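Local atomic coordinates of two-domain protein containing predicted PHP-like metal-dependent phosphoesterase (Bacteroides vulgatus ATCC 8482, PDB entry 3E38), a protein that binds zinc ions and is predicted to be a metal-dependent phosphoesterase of the PHP family, possibly acting as a 5'-3' exonuclease on DNA or RNA. Residues G130-W135 with E228-R233; A156-G161 with L183-T188. All blocks are in the same frame, centred on the assembly; numbering follows the deposited sequence.

Contact 1 of 2, residues G130-W135 with E228-R233; sequences GAFMFW and EALDNR
Phe132, at the start of strand 132-135, faces Leu230 and Asp231 in the last turn of helix 223-231, the nearest backbones being those of Phe132 and Asp231 with their CA atoms 7.9 Å apart. No hydrogen bond links the two segments, and the phenylalanine ring spans the gap. Its CG stands anti to the backbone N (chi1 180°), which carries the ring out from the strand to the helix. Leu230 lays its CB over one face of the ring, displaced toward the rim and 3.6 Å from Phe132 CE2, in a CH-pi contact with the methylene 22° off the ring normal; Leu230 CD1 reaches Phe132 CD1 more loosely, at 4.1 Å. From the face that CB covers, Leu230 O approaches Phe132 CE2 obliquely, at 3.3 Å. A flat aromatic offers the leucine a broad surface, and an apolar leucine suits a buried place between this ring and Ile106 and Ile190 of the sheet. The strand belongs to the large mixed sheet of the PHP domain, pairing with strands 102-106 and 165-170, so the contact seats a late helix against that sheet, with Phe132 about 11 Å from the zinc ligand His24, side chain to side chain. At the exposed margin, where a charge can meet Arg227 in a salt bridge, Asp231 OD1 sits near the ring plane beside the polarised C-H edge, 3.7 Å from Phe132 CD2, its carboxylate turned 34° from the ring. Beyond it the helix ends in a Schellman motif with Arg233 at positive phi, and Asn232 ND2 donates a hydrogen bond back to Glu228 O (2.7 Å).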
ATOM      1  N   GLY B 130     -39.584   1.061 -22.105  1.00 26.00           N
ATOM      2  CA  GLY B 130     -39.441  -0.192 -21.356  1.00 27.69           C
ATOM      3  C   GLY B 130     -38.184  -0.271 -20.476  1.00 30.57           C
ATOM      4  O   GLY B 130     -37.653  -1.348 -20.214  1.00 33.56           O
ATOM      5  N   ALA B 131     -37.688   0.892 -20.077  1.00 29.47           N
ATOM      6  CA  ALA B 131     -36.505   1.023 -19.193  1.00 28.71           C
ATOM      7  C   ALA B 131     -36.605   0.246 -17.888  1.00 29.63           C
ATOM      8  O   ALA B 131     -37.696   0.101 -17.320  1.00 28.15           O
ATOM      9  CB  ALA B 131     -36.281   2.497 -18.831  1.00 24.11           C
ATOM     10  N   PHE B 132     -35.444  -0.202 -17.402  1.00 29.34           N
ATOM     11  CA  PHE B 132     -35.362  -0.798 -16.055  1.00 29.78           C
ATOM     12  C   PHE B 132     -35.096   0.390 -15.129  1.00 29.16           C
ATOM     13  O   PHE B 132     -34.161   1.172 -15.321  1.00 28.84           O
ATOM     14  CB  PHE B 132     -34.316  -1.885 -15.939  1.00 30.22           C
ATOM     15  CG  PHE B 132     -34.222  -2.491 -14.559  1.00 32.22           C
ATOM     16  CD1 PHE B 132     -33.376  -1.915 -13.585  1.00 27.08           C
ATOM     17  CD2 PHE B 132     -34.945  -3.652 -14.230  1.00 31.21           C
ATOM     18  CE1 PHE B 132     -33.269  -2.466 -12.304  1.00 22.51           C
ATOM     19  CE2 PHE B 132     -34.844  -4.222 -12.945  1.00 32.32           C
ATOM     20  CZ  PHE B 132     -33.986  -3.622 -11.978  1.00 26.90           C
HETATM   21  N   MSE B 133     -36.007   0.563 -14.183  1.00 29.22           N
HETATM   22  CA  MSE B 133     -36.001   1.745 -13.309  1.00 30.96           C
HETATM   23  C   MSE B 133     -35.803   1.458 -11.854  1.00 29.85           C
HETATM   24  O   MSE B 133     -36.479   0.614 -11.273  1.00 30.06           O
HETATM   25  CB  MSE B 133     -37.332   2.505 -13.480  1.00 32.01           C
HETATM   26  CG  MSE B 133     -37.374   3.291 -14.821  1.00 37.80           C
HETATM   27 SE   MSE B 133     -39.140   3.823 -15.371  0.75 42.72          SE
HETATM   28  CE  MSE B 133     -39.821   2.113 -16.002  1.00 47.83           C
ATOM     29  N   PHE B 134     -34.890   2.206 -11.248  1.00 28.04           N
ATOM     30  CA  PHE B 134     -34.698   2.056  -9.814  1.00 27.27           C
ATOM     31  C   PHE B 134     -34.533   3.357  -9.037  1.00 28.93           C
ATOM     32  O   PHE B 134     -34.058   4.347  -9.532  1.00 29.18           O
ATOM     33  CB  PHE B 134     -33.569   1.068  -9.513  1.00 29.76           C
ATOM     34  CG  PHE B 134     -32.223   1.460 -10.076  1.00 24.66           C
ATOM     35  CD1 PHE B 134     -31.351   2.252  -9.338  1.00 26.78           C
ATOM     36  CD2 PHE B 134     -31.821   1.002 -11.326  1.00 32.09           C
ATOM     37  CE1 PHE B 134     -30.079   2.584  -9.848  1.00 28.51           C
ATOM     38  CE2 PHE B 134     -30.559   1.319 -11.842  1.00 27.22           C
ATOM     39  CZ  PHE B 134     -29.687   2.121 -11.095  1.00 25.92           C
ATOM     40  N   TRP B 135     -35.033   3.327  -7.811  1.00 30.35           N
ATOM     41  CA  TRP B 135     -34.900   4.441  -6.875  1.00 30.72           C
ATOM     42  C   TRP B 135     -33.444   4.565  -6.356  1.00 32.54           C
ATOM     43  O   TRP B 135     -32.855   3.618  -5.803  1.00 28.48           O
ATOM     44  CB  TRP B 135     -35.918   4.259  -5.752  1.00 30.92           C
ATOM     45  CG  TRP B 135     -35.985   5.344  -4.769  1.00 34.26           C
ATOM     46  CD1 TRP B 135     -35.504   6.610  -4.897  1.00 34.41           C
ATOM     47  CD2 TRP B 135     -36.699   5.305  -3.527  1.00 22.39           C
ATOM     48  NE1 TRP B 135     -35.822   7.354  -3.785  1.00 28.64           N
ATOM     49  CE2 TRP B 135     -36.564   6.575  -2.931  1.00 30.13           C
ATOM     50  CE3 TRP B 135     -37.424   4.320  -2.864  1.00 31.92           C
ATOM     51  CZ2 TRP B 135     -37.117   6.879  -1.685  1.00 30.59           C
ATOM     52  CZ3 TRP B 135     -37.997   4.620  -1.650  1.00 21.77           C
ATOM     53  CH2 TRP B 135     -37.830   5.893  -1.063  1.00 25.20           C
ATOM     54  N   GLU B 228     -32.217  -9.585 -18.027  1.00 31.78           N
ATOM     55  CA  GLU B 228     -33.055 -10.729 -17.548  1.00 32.14           C
ATOM     56  C   GLU B 228     -32.776 -11.035 -16.060  1.00 31.63           C
ATOM     57  O   GLU B 228     -33.681 -11.313 -15.244  1.00 28.46           O
ATOM     58  CB  GLU B 228     -32.891 -11.977 -18.441  1.00 33.04           C
ATOM     59  CG  GLU B 228     -33.736 -13.188 -18.003  1.00 36.02           C
ATOM     60  CD  GLU B 228     -33.092 -14.023 -16.914  1.00 43.67           C
ATOM     61  OE1 GLU B 228     -31.852 -13.897 -16.697  1.00 46.78           O
ATOM     62  OE2 GLU B 228     -33.824 -14.843 -16.309  1.00 45.32           O
ATOM     63  N   ALA B 229     -31.516 -10.892 -15.700  1.00 29.09           N
ATOM     64  CA  ALA B 229     -31.098 -11.051 -14.296  1.00 31.46           C
ATOM     65  C   ALA B 229     -31.798 -10.003 -13.431  1.00 32.86           C
ATOM     66  O   ALA B 229     -32.392 -10.306 -12.374  1.00 34.08           O
ATOM     67  CB  ALA B 229     -29.585 -10.909 -14.156  1.00 32.57           C
ATOM     68  N   LEU B 230     -31.739  -8.770 -13.903  1.00 31.24           N
ATOM     69  CA  LEU B 230     -32.309  -7.643 -13.154  1.00 31.67           C
ATOM     70  C   LEU B 230     -33.793  -7.781 -13.055  1.00 32.67           C
ATOM     71  O   LEU B 230     -34.383  -7.410 -12.056  1.00 34.98           O
ATOM     72  CB  LEU B 230     -31.990  -6.272 -13.767  1.00 27.84           C
ATOM     73  CG  LEU B 230     -30.523  -5.840 -13.863  1.00 33.57           C
ATOM     74  CD1 LEU B 230     -30.378  -4.522 -14.660  1.00 20.93           C
ATOM     75  CD2 LEU B 230     -29.939  -5.701 -12.476  1.00 26.39           C
ATOM     76  N   ASP B 231     -34.401  -8.323 -14.100  1.00 34.98           N
ATOM     77  CA  ASP B 231     -35.858  -8.420 -14.139  1.00 32.92           C
ATOM     78  C   ASP B 231     -36.325  -9.411 -13.130  1.00 32.41           C
ATOM     79  O   ASP B 231     -37.473  -9.360 -12.622  1.00 33.15           O
ATOM     80  CB  ASP B 231     -36.382  -8.856 -15.511  1.00 32.10           C
ATOM     81  CG  ASP B 231     -36.315  -7.754 -16.537  1.00 35.89           C
ATOM     82  OD1 ASP B 231     -36.191  -6.579 -16.144  1.00 39.53           O
ATOM     83  OD2 ASP B 231     -36.426  -8.061 -17.740  1.00 42.38           O
ATOM     84  N   ASN B 232     -35.415 -10.316 -12.844  1.00 30.97           N
ATOM     85  CA  ASN B 232     -35.696 -11.468 -11.992  1.00 32.14           C
ATOM     86  C   ASN B 232     -35.027 -11.394 -10.640  1.00 30.68           C
ATOM     87  O   ASN B 232     -34.943 -12.378  -9.932  1.00 32.87           O
ATOM     88  CB  ASN B 232     -35.310 -12.737 -12.749  1.00 31.48           C
ATOM     89  CG  ASN B 232     -36.284 -13.055 -13.868  1.00 37.30           C
ATOM     90  OD1 ASN B 232     -37.476 -13.322 -13.610  1.00 34.55           O
ATOM     91  ND2 ASN B 232     -35.795 -13.062 -15.106  1.00 26.10           N
ATOM     92  N   ARG B 233     -34.541 -10.197 -10.336  1.00 30.87           N
ATOM     93  CA  ARG B 233     -33.869  -9.833  -9.073  1.00 31.56           C
ATOM     94  C   ARG B 233     -32.659 -10.680  -8.674  1.00 32.16           C
ATOM     95  O   ARG B 233     -32.358 -10.861  -7.485  1.00 37.36           O
ATOM     96  CB  ARG B 233     -34.887  -9.892  -7.946  1.00 31.18           C
ATOM     97  CG  ARG B 233     -36.224  -9.249  -8.304  1.00 36.37           C
ATOM     98  CD  ARG B 233     -37.313  -9.827  -7.410  1.00 41.19           C
ATOM     99  NE  ARG B 233     -37.396 -11.282  -7.579  1.00 47.15           N
ATOM    100  CZ  ARG B 233     -38.143 -11.913  -8.492  1.00 43.89           C
ATOM    101  NH1 ARG B 233     -38.904 -11.235  -9.348  1.00 41.93           N
ATOM    102  NH2 ARG B 233     -38.131 -13.241  -8.551  1.00 34.55           N
TER

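Contact 2 of 2, residues A156-G161 with L183-T188; sequences ALYQEG and LDKNLT
Tyr158 of helix 152-159 reaches across to the C-terminal end of helix 176-185 and makes the one hydrogen bond between the segments, from its OH to Lys185 O at 3.0 Å. The C=O...donor angle of 115° shows a strongly bent approach, and the hydroxyl is tilted 28° from the carbonyl plane. Tyrosine suits the place because its long, rigid ring delivers a donor to a carbonyl where the helix is giving out: the next residue, Asn186, has positive phi and turns the chain toward strand 188-192. The ring extends this far because CG lies opposite the backbone N (chi1 164°). The other side-chain contacts are apolar. Over one ring face, shifted toward the rim, passes the beginning of the Lys185 side chain, with CG 4.0 Å from Tyr158 CZ and CB 3.8 Å from Tyr158 CE1. Lysine can serve here because its methylenes pack on the ring while the extended chain carries NZ away, toward a cation-pi contact with Trp150. Leu187, a buried leucine, meets the ring edge instead, its methyl CD2 3.8 Å from Tyr158 CE1 and near the ring plane. A phenylalanine in place of Tyr158 would probably keep this packing but leave Lys185 O without its hydroxyl donor, so that the two helix ends would be less firmly tied. Away from the zinc sites, the contact joins the C-terminal ends of the helices of two consecutive beta-alpha-beta crossovers in the PHP sheet: strand 132-135, helix 152-159 and strand 165-170, then strand 165-170, helix 176-185 and strand 188-192.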
ATOM      1  N   ALA B 156     -46.996   5.117  -5.725  1.00 28.40           N
ATOM      2  CA  ALA B 156     -47.624   5.345  -7.017  1.00 32.36           C
ATOM      3  C   ALA B 156     -46.703   4.806  -8.083  1.00 31.22           C
ATOM      4  O   ALA B 156     -47.053   3.939  -8.859  1.00 33.04           O
ATOM      5  CB  ALA B 156     -47.902   6.834  -7.246  1.00 32.09           C
ATOM      6  N   LEU B 157     -45.512   5.350  -8.092  1.00 33.50           N
ATOM      7  CA  LEU B 157     -44.490   4.952  -9.069  1.00 34.36           C
ATOM      8  C   LEU B 157     -44.375   3.436  -9.140  1.00 35.30           C
ATOM      9  O   LEU B 157     -44.283   2.852 -10.209  1.00 36.24           O
ATOM     10  CB  LEU B 157     -43.128   5.567  -8.722  1.00 34.31           C
ATOM     11  CG  LEU B 157     -42.899   7.013  -9.150  1.00 36.29           C
ATOM     12  CD1 LEU B 157     -41.860   7.678  -8.279  1.00 35.32           C
ATOM     13  CD2 LEU B 157     -42.489   7.039 -10.629  1.00 37.52           C
ATOM     14  N   TYR B 158     -44.413   2.806  -7.982  1.00 35.73           N
ATOM     15  CA  TYR B 158     -44.249   1.343  -7.894  1.00 35.54           C
ATOM     16  C   TYR B 158     -45.423   0.605  -8.483  1.00 35.20           C
ATOM     17  O   TYR B 158     -45.282  -0.481  -9.021  1.00 35.48           O
ATOM     18  CB  TYR B 158     -44.050   0.892  -6.444  1.00 36.38           C
ATOM     19  CG  TYR B 158     -44.251  -0.593  -6.161  1.00 33.69           C
ATOM     20  CD1 TYR B 158     -43.247  -1.520  -6.429  1.00 25.91           C
ATOM     21  CD2 TYR B 158     -45.409  -1.052  -5.532  1.00 30.88           C
ATOM     22  CE1 TYR B 158     -43.401  -2.863  -6.144  1.00 27.63           C
ATOM     23  CE2 TYR B 158     -45.582  -2.416  -5.243  1.00 28.76           C
ATOM     24  CZ  TYR B 158     -44.568  -3.309  -5.546  1.00 36.78           C
ATOM     25  OH  TYR B 158     -44.707  -4.645  -5.262  1.00 40.74           O
ATOM     26  N   GLN B 159     -46.589   1.211  -8.411  1.00 35.00           N
ATOM     27  CA  GLN B 159     -47.792   0.539  -8.908  1.00 35.74           C
ATOM     28  C   GLN B 159     -47.963   0.789 -10.392  1.00 37.65           C
ATOM     29  O   GLN B 159     -48.640   0.040 -11.069  1.00 36.69           O
ATOM     30  CB  GLN B 159     -49.030   0.975  -8.134  1.00 33.43           C
ATOM     31  CG  GLN B 159     -49.066   0.356  -6.730  1.00 38.82           C
ATOM     32  CD  GLN B 159     -50.136   0.958  -5.867  1.00 35.09           C
ATOM     33  OE1 GLN B 159     -50.671   2.017  -6.199  1.00 41.96           O
ATOM     34  NE2 GLN B 159     -50.449   0.309  -4.737  1.00 32.39           N
ATOM     35  N   GLU B 160     -47.297   1.824 -10.883  1.00 39.64           N
ATOM     36  CA  GLU B 160     -47.385   2.207 -12.298  1.00 40.81           C
ATOM     37  C   GLU B 160     -46.402   1.367 -13.095  1.00 39.02           C
ATOM     38  O   GLU B 160     -46.366   1.425 -14.305  1.00 41.66           O
ATOM     39  CB  GLU B 160     -46.965   3.672 -12.579  1.00 42.50           C
ATOM     40  CG  GLU B 160     -47.326   4.787 -11.618  1.00 48.51           C
ATOM     41  CD  GLU B 160     -48.784   5.068 -11.570  1.00 53.04           C
ATOM     42  OE1 GLU B 160     -49.558   4.134 -11.857  1.00 65.84           O
ATOM     43  OE2 GLU B 160     -49.156   6.212 -11.211  1.00 57.50           O
ATOM     44  N   GLY B 161     -45.537   0.655 -12.407  1.00 36.61           N
ATOM     45  CA  GLY B 161     -44.516  -0.134 -13.100  1.00 34.33           C
ATOM     46  C   GLY B 161     -43.260   0.663 -13.375  1.00 33.32           C
ATOM     47  O   GLY B 161     -42.483   0.359 -14.301  1.00 32.09           O
ATOM     48  N   LEU B 183     -37.535  -6.528  -0.138  1.00 31.33           N
ATOM     49  CA  LEU B 183     -38.008  -7.836   0.330  1.00 33.89           C
ATOM     50  C   LEU B 183     -39.538  -7.840   0.313  1.00 33.85           C
ATOM     51  O   LEU B 183     -40.153  -8.753  -0.229  1.00 34.16           O
ATOM     52  CB  LEU B 183     -37.478  -8.244   1.723  1.00 33.02           C
ATOM     53  CG  LEU B 183     -35.970  -8.442   1.904  1.00 36.18           C
ATOM     54  CD1 LEU B 183     -35.695  -8.832   3.360  1.00 28.90           C
ATOM     55  CD2 LEU B 183     -35.344  -9.465   0.922  1.00 29.78           C
ATOM     56  N   ASP B 184     -40.142  -6.774   0.810  1.00 35.10           N
ATOM     57  CA  ASP B 184     -41.619  -6.710   0.895  1.00 35.36           C
ATOM     58  C   ASP B 184     -42.282  -6.476  -0.450  1.00 36.79           C
ATOM     59  O   ASP B 184     -43.351  -7.000  -0.725  1.00 37.24           O
ATOM     60  CB  ASP B 184     -42.071  -5.596   1.829  1.00 36.00           C
ATOM     61  CG  ASP B 184     -41.612  -5.813   3.262  1.00 40.65           C
ATOM     62  OD1 ASP B 184     -41.377  -6.982   3.643  1.00 39.28           O
ATOM     63  OD2 ASP B 184     -41.484  -4.807   3.999  1.00 42.97           O
ATOM     64  N   LYS B 185     -41.608  -5.730  -1.311  1.00 37.78           N
ATOM     65  CA  LYS B 185     -42.196  -5.311  -2.591  1.00 35.92           C
ATOM     66  C   LYS B 185     -41.667  -6.094  -3.795  1.00 37.12           C
ATOM     67  O   LYS B 185     -41.982  -5.810  -4.945  1.00 40.02           O
ATOM     68  CB  LYS B 185     -41.994  -3.791  -2.719  1.00 37.50           C
ATOM     69  CG  LYS B 185     -43.058  -3.058  -1.895  1.00 34.33           C
ATOM     70  CD  LYS B 185     -42.696  -1.672  -1.326  1.00 42.87           C
ATOM     71  CE  LYS B 185     -43.945  -1.135  -0.509  1.00 49.29           C
ATOM     72  NZ  LYS B 185     -43.686  -0.143   0.613  1.00 52.60           N
ATOM     73  N   ASN B 186     -40.828  -7.073  -3.501  1.00 37.77           N
ATOM     74  CA  ASN B 186     -40.243  -7.959  -4.518  1.00 37.04           C
ATOM     75  C   ASN B 186     -39.414  -7.248  -5.585  1.00 36.53           C
ATOM     76  O   ASN B 186     -39.583  -7.477  -6.785  1.00 34.13           O
ATOM     77  CB  ASN B 186     -41.355  -8.751  -5.216  1.00 38.16           C
ATOM     78  CG  ASN B 186     -40.817  -9.957  -5.963  1.00 39.20           C
ATOM     79  OD1 ASN B 186     -39.727 -10.446  -5.669  1.00 49.60           O
ATOM     80  ND2 ASN B 186     -41.574 -10.444  -6.925  1.00 35.37           N
ATOM     81  N   LEU B 187     -38.511  -6.386  -5.139  1.00 35.07           N
ATOM     82  CA  LEU B 187     -37.703  -5.605  -6.049  1.00 33.78           C
ATOM     83  C   LEU B 187     -36.267  -6.076  -6.065  1.00 34.37           C
ATOM     84  O   LEU B 187     -35.796  -6.821  -5.193  1.00 37.47           O
ATOM     85  CB  LEU B 187     -37.742  -4.122  -5.668  1.00 32.05           C
ATOM     86  CG  LEU B 187     -39.135  -3.493  -5.552  1.00 31.11           C
ATOM     87  CD1 LEU B 187     -39.150  -2.278  -4.678  1.00 17.99           C
ATOM     88  CD2 LEU B 187     -39.664  -3.137  -6.922  1.00 32.51           C
ATOM     89  N   THR B 188     -35.583  -5.582  -7.080  1.00 30.88           N
ATOM     90  CA  THR B 188     -34.156  -5.881  -7.310  1.00 29.82           C
ATOM     91  C   THR B 188     -33.276  -4.989  -6.464  1.00 28.94           C
ATOM     92  O   THR B 188     -33.385  -3.787  -6.556  1.00 31.12           O
ATOM     93  CB  THR B 188     -33.819  -5.725  -8.770  1.00 28.09           C
ATOM     94  OG1 THR B 188     -34.659  -6.634  -9.489  1.00 26.80           O
ATOM     95  CG2 THR B 188     -32.330  -6.019  -9.063  1.00 28.72           C
TER

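How the contacts relate
Contact 1 is the more buried of the two and lies nearer the centre of the chain; contact 2 is partly buried, between helix ends farther out. In both, one aromatic side chain spans the gap between the segments, but the strand-to-helix pair relies on apolar and CH-pi packing, whereas the helix-to-helix pair adds a hydroxyl-to-carbonyl bond. Their centres are 11 Å apart, and along the chain contact 2 is nested within the loop that contact 1 closes. They also meet directly: Thr188 OG1 lies 2.7 Å from Leu230 O, a probable hydrogen bond, and Arg233 packs on Asn186 and Thr188, joining the ends of helices 223-231 and 176-185.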